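Long-range contacts in C3-degrading proteinase (CppA protein) (Streptococcus pneumoniae, PDB 3E0R), which probably degrades complement component C3 and combines two regions of the glyoxalase clan in one chain: residues V188-T193 / N236-F241; P14-N19 / W194-L199; S217-I222 / L230-N235; R64-E69 / G183-V188. All blocks are in the same frame, centred on the assembly; numbering follows the deposited sequence.

Contact 2 is the buried one, an antiparallel strand pair that joins the two family regions and lies nearest the centre of the molecule, whereas contacts 1, 3 and 4 lie at the surface. Contacts 1, 2 and 3 all reach the same mixed sheet, where strand 196-203 is followed by 238-243, 228-232 and the outermost 220-221. Backbone hydrogen bonds dominate contacts 2 and 3, while contact 1 is a looser meeting of a turn with the start of a strand. Contact 4, between two loops, instead rests on a salt bridge to an aspartate carboxylate. It shares Val188 with contact 1, and Lys17 of contact 2 bonds to the carbonyl of Asn190 in contact 1.

Contact 1 of 4, residues V188-T193 / N236-F241; sequences VDNTVT and NVELWF
Asn236 lays its CB against the backbone of Val188 and Asp189, 3.6 Å from Val188 O and 4.1 Å from Asp189 CA. Its CG stands anti to the carbonyl carbon, beside the backbone N (chi1 -67°), and from there ND2 hydrogen-bonds to the carbonyl oxygen of Thr187. From the opposing segment Asn190 answers with its own CB, 3.7 Å from Asn236 O. A chi1 of 72° sets its CG between the backbone N and the carbonyl carbon, which brings the amide alongside the Glu238 side chain. Asp189 to Val192 form a type I beta turn, closed by Val192 N to Asp189 O at 2.9 Å, and this turn abuts the start of strand 238-243, an inner strand of the mixed sheet. The carboxylate of Asp189 braces the turn: Thr191 OG1 donates to Asp189 OD2 (2.9 Å) from well above the carboxylate plane, and Asn190 N adds a weak bond to OD1. On the strand, Glu238 runs out extended beyond CG and crosses the Asn190 side chain at about a right angle, carboxylate and amide planes 49° apart.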
loop_
_atom_site.group_PDB
_atom_site.type_symbol
_atom_site.label_atom_id
_atom_site.label_comp_id
_atom_site.label_asym_id
_atom_site.label_seq_id
_atom_site.Cartn_x
_atom_site.Cartn_y
_atom_site.Cartn_z
ATOM N N VAL A 188 -14.093 6.727 8.324
ATOM C CA VAL A 188 -14.598 7.896 7.586
ATOM C C VAL A 188 -14.826 7.582 6.074
ATOM O O VAL A 188 -14.071 6.829 5.446
ATOM C CB VAL A 188 -13.611 9.123 7.778
ATOM C CG1 VAL A 188 -12.345 8.963 6.960
ATOM C CG2 VAL A 188 -14.244 10.414 7.438
ATOM N N ASP A 189 -15.860 8.163 5.476
ATOM C CA ASP A 189 -16.003 8.071 4.034
ATOM C C ASP A 189 -14.673 8.459 3.307
ATOM O O ASP A 189 -13.995 9.422 3.697
ATOM C CB ASP A 189 -17.159 8.944 3.553
ATOM C CG ASP A 189 -17.421 8.783 2.077
ATOM O OD1 ASP A 189 -17.242 7.651 1.562
ATOM O OD2 ASP A 189 -17.827 9.770 1.430
ATOM N N ASN A 190 -14.331 7.713 2.254
ATOM C CA ASN A 190 -12.994 7.781 1.684
ATOM C C ASN A 190 -12.652 9.035 0.902
ATOM O O ASN A 190 -11.491 9.237 0.512
ATOM C CB ASN A 190 -12.653 6.515 0.875
ATOM C CG ASN A 190 -13.380 6.402 -0.448
ATOM O OD1 ASN A 190 -12.829 5.845 -1.379
ATOM N ND2 ASN A 190 -14.619 6.826 -0.518
ATOM N N THR A 191 -13.662 9.871 0.684
ATOM C CA THR A 191 -13.487 11.190 0.118
ATOM C C THR A 191 -13.048 12.215 1.181
ATOM O O THR A 191 -12.636 13.320 0.831
ATOM C CB THR A 191 -14.820 11.680 -0.440
ATOM O OG1 THR A 191 -15.786 11.606 0.611
ATOM C CG2 THR A 191 -15.281 10.812 -1.589
ATOM N N VAL A 192 -13.151 11.869 2.462
ATOM C CA VAL A 192 -13.007 12.878 3.515
ATOM C C VAL A 192 -11.523 13.224 3.805
ATOM O O VAL A 192 -11.200 14.423 4.062
ATOM C CB VAL A 192 -13.834 12.521 4.822
ATOM C CG1 VAL A 192 -13.527 13.504 5.984
ATOM C CG2 VAL A 192 -15.380 12.479 4.520
ATOM N N THR A 193 -10.657 12.206 3.736
ATOM C CA THR A 193 -9.274 12.280 4.227
ATOM C C THR A 193 -8.317 11.744 3.189
ATOM O O THR A 193 -8.751 11.001 2.309
ATOM C CB THR A 193 -9.086 11.433 5.530
ATOM O OG1 THR A 193 -9.497 10.079 5.262
ATOM C CG2 THR A 193 -9.900 12.044 6.757
ATOM N N ASN A 236 -15.360 1.714 5.175
ATOM C CA ASN A 236 -15.487 2.562 3.989
ATOM C C ASN A 236 -14.320 2.611 2.962
ATOM O O ASN A 236 -14.350 3.401 2.040
ATOM C CB ASN A 236 -16.020 3.958 4.367
ATOM C CG ASN A 236 -17.450 3.892 4.863
ATOM O OD1 ASN A 236 -18.271 3.204 4.261
ATOM N ND2 ASN A 236 -17.723 4.489 6.019
ATOM N N VAL A 237 -13.357 1.710 3.090
ATOM C CA VAL A 237 -12.426 1.364 2.005
ATOM C C VAL A 237 -13.188 0.532 0.922
ATOM O O VAL A 237 -13.822 -0.510 1.184
ATOM C CB VAL A 237 -11.178 0.621 2.561
ATOM C CG1 VAL A 237 -10.191 0.183 1.458
ATOM C CG2 VAL A 237 -10.438 1.518 3.643
ATOM N N GLU A 238 -13.147 1.031 -0.287
ATOM C CA GLU A 238 -13.613 0.321 -1.439
ATOM C C GLU A 238 -12.840 -0.947 -1.749
ATOM O O GLU A 238 -11.618 -0.986 -1.646
ATOM C CB GLU A 238 -13.568 1.270 -2.647
ATOM C CG GLU A 238 -14.632 2.367 -2.512
ATOM C CD GLU A 238 -14.683 3.256 -3.722
ATOM O OE1 GLU A 238 -13.775 3.078 -4.569
ATOM O OE2 GLU A 238 -15.608 4.119 -3.816
ATOM N N LEU A 239 -13.563 -1.987 -2.156
ATOM C CA LEU A 239 -12.980 -3.328 -2.413
ATOM C C LEU A 239 -13.338 -3.696 -3.819
ATOM O O LEU A 239 -14.484 -3.999 -4.097
ATOM C CB LEU A 239 -13.517 -4.367 -1.419
ATOM C CG LEU A 239 -13.339 -4.027 0.072
ATOM C CD1 LEU A 239 -14.165 -4.984 0.902
ATOM C CD2 LEU A 239 -11.839 -3.934 0.509
ATOM N N TRP A 240 -12.351 -3.640 -4.710
ATOM C CA TRP A 240 -12.571 -3.860 -6.131
ATOM C C TRP A 240 -11.998 -5.230 -6.495
ATOM O O TRP A 240 -10.830 -5.541 -6.201
ATOM C CB TRP A 240 -11.921 -2.713 -6.885
ATOM C CG TRP A 240 -11.866 -2.723 -8.440
ATOM C CD1 TRP A 240 -11.320 -3.702 -9.255
ATOM C CD2 TRP A 240 -12.238 -1.635 -9.321
ATOM N NE1 TRP A 240 -11.329 -3.280 -10.571
ATOM C CE2 TRP A 240 -11.894 -2.028 -10.641
ATOM C CE3 TRP A 240 -12.777 -0.350 -9.107
ATOM C CZ2 TRP A 240 -12.108 -1.200 -11.763
ATOM C CZ3 TRP A 240 -13.020 0.486 -10.218
ATOM C CH2 TRP A 240 -12.686 0.042 -11.546
ATOM N N PHE A 241 -12.833 -6.045 -7.155
ATOM C CA PHE A 241 -12.419 -7.358 -7.661
ATOM C C PHE A 241 -12.531 -7.438 -9.196
ATOM O O PHE A 241 -13.568 -7.070 -9.773
ATOM C CB PHE A 241 -13.293 -8.475 -7.052
ATOM C CG PHE A 241 -13.378 -8.462 -5.555
ATOM C CD1 PHE A 241 -12.701 -9.379 -4.808
ATOM C CD2 PHE A 241 -14.189 -7.571 -4.896
ATOM C CE1 PHE A 241 -12.791 -9.370 -3.422
ATOM C CE2 PHE A 241 -14.293 -7.564 -3.500
ATOM C CZ PHE A 241 -13.588 -8.442 -2.777
#

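Contact 2 of 4, residues P14-N19 / W194-L199; sequences PTLKAN and WDLSML
Thr15 and Lys17 zip onto Asp195, Ser197 and Met198 (a selenomethionine) as an antiparallel strand pair with a classic beta bulge: Ser197 and Met198 both face Thr15. The pair joins strand 9-18 of the N-terminal family region to strand 196-203 of the C-terminal one, in one mixed sheet. Three backbone bonds carry it: Thr15 N to Met198 O (2.8 Å), Ser197 N to Thr15 O, and Lys17 N to Asp195 O.

Lys17 can be followed outward. CB rests 3.7 Å from Asp195 O; CG meets Ser197 OG at 3.6 Å; CD passes Ser197 CB at 3.7 Å. The chain then bends (chi3 78°), carrying NZ to the carbonyls of Asn190 and Thr193, so the buried ammonium end is held by two backbone oxygens. On the face bearing Pro14, Leu16 and Leu196, Pro14 CB packs on Leu196 CD1 at 3.6 Å, and Leu16 CD2 lies 3.8 Å from Leu196 CB.

Past the strands, Asn19 lies over a face of the Trp194 indole, whose NE1 bonds to the Ala60 carbonyl. Amide and ring are nearly parallel, 7° apart; Asn19 CB makes a CH-pi contact 3.9 Å from the five-membered ring centroid, and Asn19 CG sits 3.5 Å from Trp194 CZ2.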
loop_
_atom_site.group_PDB
_atom_site.type_symbol
_atom_site.label_atom_id
_atom_site.label_comp_id
_atom_site.label_asym_id
_atom_site.label_seq_id
_atom_site.Cartn_x
_atom_site.Cartn_y
_atom_site.Cartn_z
ATOM N N PRO A 14 -3.247 -1.677 -3.089
ATOM C CA PRO A 14 -3.769 -0.542 -2.352
ATOM C C PRO A 14 -3.706 0.717 -3.200
ATOM O O PRO A 14 -2.850 0.821 -4.100
ATOM C CB PRO A 14 -2.836 -0.432 -1.177
ATOM C CG PRO A 14 -1.521 -1.038 -1.699
ATOM C CD PRO A 14 -1.866 -2.050 -2.689
ATOM N N THR A 15 -4.710 1.581 -2.991
ATOM C CA THR A 15 -4.760 2.939 -3.503
ATOM C C THR A 15 -4.711 3.827 -2.283
ATOM O O THR A 15 -5.574 3.731 -1.392
ATOM C CB THR A 15 -6.066 3.292 -4.296
ATOM O OG1 THR A 15 -6.170 2.462 -5.475
ATOM C CG2 THR A 15 -6.093 4.826 -4.663
ATOM N N LEU A 16 -3.681 4.678 -2.260
ATOM C CA LEU A 16 -3.524 5.743 -1.284
ATOM C C LEU A 16 -3.877 7.070 -1.954
ATOM O O LEU A 16 -3.433 7.364 -3.073
ATOM C CB LEU A 16 -2.083 5.769 -0.746
ATOM C CG LEU A 16 -1.563 4.464 -0.100
ATOM C CD1 LEU A 16 -0.131 4.669 0.457
ATOM C CD2 LEU A 16 -2.499 3.913 1.044
ATOM N N LYS A 17 -4.676 7.877 -1.267
ATOM C CA LYS A 17 -4.942 9.238 -1.704
ATOM C C LYS A 17 -3.719 10.157 -1.452
ATOM O O LYS A 17 -3.039 10.037 -0.413
ATOM C CB LYS A 17 -6.228 9.763 -1.084
ATOM C CG LYS A 17 -7.380 8.951 -1.537
ATOM C CD LYS A 17 -8.674 9.326 -0.818
ATOM C CE LYS A 17 -9.338 10.614 -1.352
ATOM N NZ LYS A 17 -10.129 11.339 -0.330
ATOM N N ALA A 18 -3.426 10.993 -2.461
ATOM C CA ALA A 18 -2.243 11.874 -2.517
ATOM C C ALA A 18 -2.752 13.288 -2.710
ATOM O O ALA A 18 -3.676 13.499 -3.469
ATOM C CB ALA A 18 -1.352 11.503 -3.684
ATOM N N ASN A 19 -2.163 14.253 -2.005
ATOM C CA ASN A 19 -2.529 15.672 -2.156
ATOM C C ASN A 19 -1.751 16.298 -3.306
ATOM O O ASN A 19 -2.313 16.573 -4.354
ATOM C CB ASN A 19 -2.320 16.454 -0.841
ATOM C CG ASN A 19 -2.600 17.989 -0.973
ATOM O OD1 ASN A 19 -2.991 18.500 -2.030
ATOM N ND2 ASN A 19 -2.390 18.708 0.122
ATOM N N TRP A 194 -7.032 12.103 3.290
ATOM C CA TRP A 194 -5.922 11.419 2.527
ATOM C C TRP A 194 -5.501 10.145 3.212
ATOM O O TRP A 194 -4.840 10.180 4.253
ATOM C CB TRP A 194 -4.703 12.353 2.349
ATOM C CG TRP A 194 -4.999 13.542 1.421
ATOM C CD1 TRP A 194 -5.206 13.493 0.060
ATOM C CD2 TRP A 194 -5.166 14.933 1.797
ATOM N NE1 TRP A 194 -5.485 14.751 -0.423
ATOM C CE2 TRP A 194 -5.434 15.655 0.611
ATOM C CE3 TRP A 194 -5.062 15.635 3.009
ATOM C CZ2 TRP A 194 -5.628 17.023 0.607
ATOM C CZ3 TRP A 194 -5.251 17.003 3.006
ATOM C CH2 TRP A 194 -5.537 17.686 1.805
ATOM N N ASP A 195 -5.916 8.995 2.698
ATOM C CA ASP A 195 -5.654 7.714 3.404
ATOM C C ASP A 195 -5.761 6.613 2.385
ATOM O O ASP A 195 -6.002 6.908 1.245
ATOM C CB ASP A 195 -6.710 7.476 4.502
ATOM C CG ASP A 195 -6.233 6.508 5.618
ATOM O OD1 ASP A 195 -5.230 5.750 5.491
ATOM O OD2 ASP A 195 -6.885 6.560 6.653
ATOM N N LEU A 196 -5.639 5.361 2.821
ATOM C CA LEU A 196 -6.049 4.213 2.029
ATOM C C LEU A 196 -7.572 4.274 1.679
ATOM O O LEU A 196 -8.422 4.308 2.587
ATOM C CB LEU A 196 -5.727 2.896 2.804
ATOM C CG LEU A 196 -6.202 1.569 2.167
ATOM C CD1 LEU A 196 -5.301 1.128 0.940
ATOM C CD2 LEU A 196 -6.307 0.499 3.244
ATOM N N SER A 197 -7.886 4.283 0.382
ATOM C CA SER A 197 -9.240 4.480 -0.079
ATOM C C SER A 197 -9.801 3.306 -0.853
ATOM O O SER A 197 -11.011 3.143 -0.913
ATOM C CB SER A 197 -9.326 5.701 -0.951
ATOM O OG SER A 197 -8.542 5.566 -2.120
HETATM N N MSE A 198 -8.914 2.497 -1.433
HETATM C CA MSE A 198 -9.307 1.289 -2.111
HETATM C C MSE A 198 -8.283 0.175 -1.995
HETATM O O MSE A 198 -7.102 0.395 -2.005
HETATM C CB MSE A 198 -9.552 1.622 -3.568
HETATM C CG MSE A 198 -9.947 0.439 -4.430
HETATM SE SE MSE A 198 -10.576 1.112 -6.135
HETATM C CE MSE A 198 -9.364 0.111 -7.283
ATOM N N LEU A 199 -8.771 -1.046 -1.910
ATOM C CA LEU A 199 -7.967 -2.257 -2.141
ATOM C C LEU A 199 -8.493 -2.901 -3.429
ATOM O O LEU A 199 -9.692 -3.091 -3.562
ATOM C CB LEU A 199 -8.116 -3.196 -0.949
ATOM C CG LEU A 199 -7.503 -2.619 0.335
ATOM C CD1 LEU A 199 -8.060 -3.193 1.620
ATOM C CD2 LEU A 199 -6.000 -2.831 0.284
#

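Contact 3 of 4, residues S217-I222 / L230-N235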
loop_
_atom_site.group_PDB
_atom_site.type_symbol
_atom_site.label_atom_id
_atom_site.label_comp_id
_atom_site.label_asym_id
_atom_site.label_seq_id
_atom_site.Cartn_x
_atom_site.Cartn_y
_atom_site.Cartn_z
ATOM N N SER A 217 -25.462 -7.196 2.377
ATOM C CA SER A 217 -25.849 -6.257 3.450
ATOM C C SER A 217 -25.414 -4.793 3.203
ATOM O O SER A 217 -25.376 -3.981 4.152
ATOM C CB SER A 217 -25.242 -6.714 4.802
ATOM O OG SER A 217 -23.832 -6.462 4.863
ATOM N N THR A 218 -25.113 -4.456 1.946
ATOM C CA THR A 218 -24.339 -3.246 1.643
ATOM C C THR A 218 -24.498 -2.734 0.171
ATOM O O THR A 218 -25.087 -3.390 -0.695
ATOM C CB THR A 218 -22.837 -3.501 2.023
ATOM O OG1 THR A 218 -22.160 -2.260 2.283
ATOM C CG2 THR A 218 -22.100 -4.264 0.924
ATOM N N GLU A 219 -24.000 -1.522 -0.053
ATOM C CA GLU A 219 -23.798 -0.947 -1.379
ATOM C C GLU A 219 -22.714 -1.732 -2.146
ATOM O O GLU A 219 -21.596 -1.986 -1.625
ATOM C CB GLU A 219 -23.296 0.504 -1.264
ATOM C CG GLU A 219 -24.226 1.633 -1.735
ATOM C CD GLU A 219 -23.797 3.050 -1.172
ATOM O OE1 GLU A 219 -22.981 3.113 -0.211
ATOM O OE2 GLU A 219 -24.286 4.098 -1.683
ATOM N N TYR A 220 -23.040 -2.076 -3.386
ATOM C CA TYR A 220 -22.053 -2.562 -4.315
ATOM C C TYR A 220 -22.364 -2.071 -5.719
ATOM O O TYR A 220 -23.399 -1.490 -5.952
ATOM C CB TYR A 220 -21.873 -4.085 -4.216
ATOM C CG TYR A 220 -23.101 -4.893 -4.505
ATOM C CD1 TYR A 220 -23.482 -5.126 -5.824
ATOM C CD2 TYR A 220 -23.843 -5.502 -3.471
ATOM C CE1 TYR A 220 -24.617 -5.836 -6.127
ATOM C CE2 TYR A 220 -25.004 -6.251 -3.762
ATOM C CZ TYR A 220 -25.391 -6.395 -5.108
ATOM O OH TYR A 220 -26.483 -7.140 -5.506
ATOM N N PHE A 221 -21.419 -2.270 -6.633
ATOM C CA PHE A 221 -21.523 -1.767 -7.983
ATOM C C PHE A 221 -20.946 -2.810 -8.943
ATOM O O PHE A 221 -19.847 -3.311 -8.725
ATOM C CB PHE A 221 -20.814 -0.420 -8.114
ATOM C CG PHE A 221 -20.704 0.073 -9.551
ATOM C CD1 PHE A 221 -21.745 0.798 -10.144
ATOM C CD2 PHE A 221 -19.576 -0.213 -10.312
ATOM C CE1 PHE A 221 -21.667 1.216 -11.457
ATOM C CE2 PHE A 221 -19.462 0.210 -11.628
ATOM C CZ PHE A 221 -20.493 0.918 -12.213
ATOM N N ILE A 222 -21.746 -3.143 -9.971
ATOM C CA ILE A 222 -21.313 -3.914 -11.139
ATOM C C ILE A 222 -21.536 -3.027 -12.377
ATOM O O ILE A 222 -22.697 -2.577 -12.645
ATOM C CB ILE A 222 -22.072 -5.309 -11.310
ATOM C CG1 ILE A 222 -22.053 -6.145 -10.009
ATOM C CG2 ILE A 222 -21.491 -6.103 -12.457
ATOM C CD1 ILE A 222 -23.214 -7.161 -9.872
ATOM N N LEU A 230 -17.347 -3.890 -7.539
ATOM C CA LEU A 230 -16.921 -2.930 -6.548
ATOM C C LEU A 230 -17.847 -2.974 -5.322
ATOM O O LEU A 230 -19.045 -2.624 -5.391
ATOM C CB LEU A 230 -16.924 -1.527 -7.161
ATOM C CG LEU A 230 -16.568 -0.283 -6.337
ATOM C CD1 LEU A 230 -15.190 -0.413 -5.681
ATOM C CD2 LEU A 230 -16.674 0.987 -7.253
ATOM N N GLY A 231 -17.278 -3.420 -4.200
ATOM C CA GLY A 231 -17.936 -3.399 -2.900
ATOM C C GLY A 231 -17.261 -2.399 -1.988
ATOM O O GLY A 231 -16.294 -1.715 -2.349
ATOM N N LYS A 232 -17.770 -2.325 -0.777
ATOM C CA LYS A 232 -17.313 -1.338 0.191
ATOM C C LYS A 232 -17.263 -2.025 1.539
ATOM O O LYS A 232 -18.172 -2.775 1.884
ATOM C CB LYS A 232 -18.287 -0.166 0.244
ATOM C CG LYS A 232 -17.698 1.110 0.805
ATOM C CD LYS A 232 -18.670 2.242 0.541
ATOM C CE LYS A 232 -18.012 3.566 0.571
ATOM N NZ LYS A 232 -18.673 4.535 -0.375
ATOM N N ASP A 233 -16.186 -1.788 2.271
ATOM C CA ASP A 233 -15.953 -2.455 3.529
ATOM C C ASP A 233 -16.565 -1.591 4.615
ATOM O O ASP A 233 -16.872 -0.415 4.391
ATOM C CB ASP A 233 -14.452 -2.684 3.766
ATOM C CG ASP A 233 -14.171 -3.769 4.819
ATOM O OD1 ASP A 233 -15.115 -4.432 5.288
ATOM O OD2 ASP A 233 -12.993 -3.975 5.170
ATOM N N ARG A 234 -16.764 -2.199 5.774
ATOM C CA ARG A 234 -17.375 -1.554 6.925
ATOM C C ARG A 234 -16.615 -0.314 7.442
ATOM O O ARG A 234 -17.193 0.551 8.120
ATOM C CB ARG A 234 -17.536 -2.589 8.049
ATOM C CG ARG A 234 -18.256 -3.901 7.613
ATOM C CD ARG A 234 -19.090 -4.489 8.733
ATOM N NE ARG A 234 -19.992 -5.550 8.271
ATOM C CZ ARG A 234 -19.613 -6.804 7.998
ATOM N NH1 ARG A 234 -18.337 -7.190 8.112
ATOM N NH2 ARG A 234 -20.513 -7.686 7.593
ATOM N N ASN A 235 -15.330 -0.222 7.119
ATOM C CA ASN A 235 -14.563 0.981 7.357
ATOM C C ASN A 235 -14.536 1.980 6.181
ATOM O O ASN A 235 -13.767 2.952 6.171
ATOM C CB ASN A 235 -13.138 0.580 7.758
ATOM C CG ASN A 235 -12.345 -0.086 6.625
ATOM O OD1 ASN A 235 -12.807 -0.230 5.491
ATOM N ND2 ASN A 235 -11.126 -0.458 6.943
#
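Phe221 and Leu230 exchange two backbone hydrogen bonds, the signature of an antiparallel hydrogen-bonded pair. Phe221 N reaches Leu230 O at 2.7 Å, while Leu230 N meets Phe221 O at 2.8 Å. The same Leu230 O takes a CA-H...O contact from Tyr220 CA, 3.2 Å away.

Packing is light. Phe221 CB and Leu230 CB lie 4.2 Å apart on one face of the sheet, and Leu230 CB sits near the plane of the Phe221 ring, at its edge. Further along, Glu219 OE1 and Lys232 NZ stay 4.5 Å apart, too far for a salt bridge.

This is a beta hairpin at the rim of the sheet: strand 220-221 is outermost, and 228-232 is backed by 238-243. Helix 208-214 packs against residues 220-222, with Ile222 touching Ile208 and Tyr220 OH hydrogen-bonded to Arg212 NE.

Contact 4 of 4, residues R64-E69 / G183-V188; sequences RTRKVE and GQDLTV
A type I beta turn from Gly183 to Leu186 presents Asp185 to Arg66 and Glu69, pinning together two loops, one from each family region. The guanidinium comes end-on. Arg66 NH1 reaches Asp185 OD1 at 3.2 Å, and Arg66 NH2 reaches Asp185 OD2 at 2.9 Å, a two-nitrogen salt bridge in which both oxygens lie in or near the guanidinium plane, although that plane is turned 50° from the carboxylate. Each oxygen has a second donor arriving from the opposite face: Glu69 N bonds to OD2 at 2.9 Å, and Gln184 NE2 to OD1 at 2.8 Å. Four donors thus grip the buried carboxylate and fix its rotation, and the Arg66 guanidinium, with the two neutral donors, would probably favour its charged form.

Arg66 gets there extended from CG to NE, with CG between backbone N and carbonyl carbon (chi1 68°). Val68 CG1 packs 3.6 Å from Asp185 CB as the two side chains slide past each other. Glu69 and Gln184 run side by side, pointing the same way, with Glu69 CB 3.7 Å from Gln184 NE2. A water links the backbones, donating to Glu69 O (2.7 Å) and accepting from Asp185 N (3.0 Å).

Residues 64-69 lie in the loop between strands 53-59 and 74-81, residues 183-188 in that between 176-180 and 196-203, and backbone bonds from Arg66 to Val192 and Trp194 tie the first loop to the approach to strand 196-203.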
loop_
_atom_site.group_PDB
_atom_site.type_symbol
_atom_site.label_atom_id
_atom_site.label_comp_id
_atom_site.label_asym_id
_atom_site.label_seq_id
_atom_site.Cartn_x
_atom_site.Cartn_y
_atom_site.Cartn_z
ATOM N N ARG A 64 -11.385 19.610 -1.120
ATOM C CA ARG A 64 -12.366 18.566 -0.830
ATOM C C ARG A 64 -11.879 17.630 0.302
ATOM O O ARG A 64 -12.601 16.742 0.759
ATOM C CB ARG A 64 -12.546 17.723 -2.111
ATOM C CG ARG A 64 -13.985 17.388 -2.512
ATOM C CD ARG A 64 -14.067 15.975 -3.135
ATOM N NE ARG A 64 -13.247 15.831 -4.354
ATOM C CZ ARG A 64 -12.475 14.771 -4.650
ATOM N NH1 ARG A 64 -12.358 13.751 -3.819
ATOM N NH2 ARG A 64 -11.796 14.735 -5.797
ATOM N N THR A 65 -10.643 17.804 0.726
ATOM C CA THR A 65 -9.960 16.740 1.417
ATOM C C THR A 65 -9.190 17.301 2.610
ATOM O O THR A 65 -8.796 18.474 2.610
ATOM C CB THR A 65 -9.049 15.992 0.394
ATOM O OG1 THR A 65 -9.779 15.814 -0.826
ATOM C CG2 THR A 65 -8.601 14.641 0.917
ATOM N N ARG A 66 -9.020 16.478 3.640
ATOM C CA ARG A 66 -8.226 16.874 4.780
ATOM C C ARG A 66 -7.370 15.756 5.329
ATOM O O ARG A 66 -7.477 14.611 4.927
ATOM C CB ARG A 66 -9.108 17.455 5.898
ATOM C CG ARG A 66 -10.014 16.447 6.538
ATOM C CD ARG A 66 -10.571 16.911 7.859
ATOM N NE ARG A 66 -11.545 15.925 8.314
ATOM C CZ ARG A 66 -11.268 14.860 9.055
ATOM N NH1 ARG A 66 -12.244 14.020 9.373
ATOM N NH2 ARG A 66 -10.034 14.614 9.481
ATOM N N LYS A 67 -6.503 16.138 6.255
ATOM C CA LYS A 67 -5.541 15.275 6.871
ATOM C C LYS A 67 -6.274 14.403 7.907
ATOM O O LYS A 67 -7.160 14.884 8.616
ATOM C CB LYS A 67 -4.476 16.155 7.542
ATOM C CG LYS A 67 -3.028 15.649 7.423
ATOM C CD LYS A 67 -2.330 15.966 6.039
ATOM C CE LYS A 67 -0.748 16.185 6.162
ATOM N NZ LYS A 67 0.154 15.449 5.137
ATOM N N VAL A 68 -5.901 13.129 8.001
ATOM C CA VAL A 68 -6.378 12.274 9.115
ATOM C C VAL A 68 -5.946 12.854 10.479
ATOM O O VAL A 68 -4.863 13.411 10.629
ATOM C CB VAL A 68 -5.923 10.765 8.995
ATOM C CG1 VAL A 68 -6.482 9.911 10.187
ATOM C CG2 VAL A 68 -6.316 10.165 7.626
ATOM N N GLU A 69 -6.853 12.769 11.444
ATOM C CA GLU A 69 -6.546 13.016 12.831
ATOM C C GLU A 69 -6.528 11.659 13.522
ATOM O O GLU A 69 -7.518 10.905 13.512
ATOM C CB GLU A 69 -7.598 13.918 13.504
ATOM C CG GLU A 69 -7.646 15.354 12.956
ATOM C CD GLU A 69 -6.388 16.163 13.299
ATOM O OE1 GLU A 69 -5.941 16.087 14.498
ATOM O OE2 GLU A 69 -5.864 16.864 12.370
ATOM N N GLY A 183 -9.655 5.620 16.671
ATOM C CA GLY A 183 -9.458 6.929 16.097
ATOM C C GLY A 183 -10.703 7.335 15.323
ATOM O O GLY A 183 -11.411 6.479 14.755
ATOM N N GLN A 184 -10.948 8.645 15.299
ATOM C CA GLN A 184 -12.137 9.238 14.676
ATOM C C GLN A 184 -12.273 8.903 13.189
ATOM O O GLN A 184 -13.371 8.652 12.713
ATOM C CB GLN A 184 -12.164 10.769 14.894
ATOM C CG GLN A 184 -10.911 11.552 14.413
ATOM C CD GLN A 184 -11.179 13.061 14.242
ATOM O OE1 GLN A 184 -11.265 13.792 15.221
ATOM N NE2 GLN A 184 -11.278 13.529 12.976
ATOM N N ASP A 185 -11.156 8.855 12.472
ATOM C CA ASP A 185 -11.155 8.712 11.003
ATOM C C ASP A 185 -10.966 7.289 10.462
ATOM O O ASP A 185 -10.815 7.084 9.227
ATOM C CB ASP A 185 -10.071 9.648 10.413
ATOM C CG ASP A 185 -10.342 11.118 10.715
ATOM O OD1 ASP A 185 -11.461 11.443 11.170
ATOM O OD2 ASP A 185 -9.428 11.942 10.509
ATOM N N LEU A 186 -11.009 6.299 11.340
ATOM C CA LEU A 186 -10.738 4.911 10.954
ATOM C C LEU A 186 -11.849 4.282 10.137
ATOM O O LEU A 186 -11.655 3.237 9.527
ATOM C CB LEU A 186 -10.490 4.054 12.207
ATOM C CG LEU A 186 -9.148 4.166 12.912
ATOM C CD1 LEU A 186 -9.119 3.194 14.124
ATOM C CD2 LEU A 186 -8.040 3.920 11.899
ATOM N N THR A 187 -13.038 4.888 10.166
ATOM C CA THR A 187 -14.165 4.465 9.305
ATOM C C THR A 187 -14.788 5.599 8.444
ATOM O O THR A 187 -15.855 5.418 7.836
ATOM C CB THR A 187 -15.252 3.785 10.143
ATOM O OG1 THR A 187 -15.957 4.769 10.908
ATOM C CG2 THR A 187 -14.630 2.721 11.084
ATOM N N VAL A 188 -14.093 6.727 8.324
ATOM C CA VAL A 188 -14.598 7.896 7.586
ATOM C C VAL A 188 -14.826 7.582 6.074
ATOM O O VAL A 188 -14.071 6.829 5.446
ATOM C CB VAL A 188 -13.611 9.123 7.778
ATOM C CG1 VAL A 188 -12.345 8.963 6.960
ATOM C CG2 VAL A 188 -14.244 10.414 7.438
HETATM O O HOH W 1 -8.366 8.306 13.378
#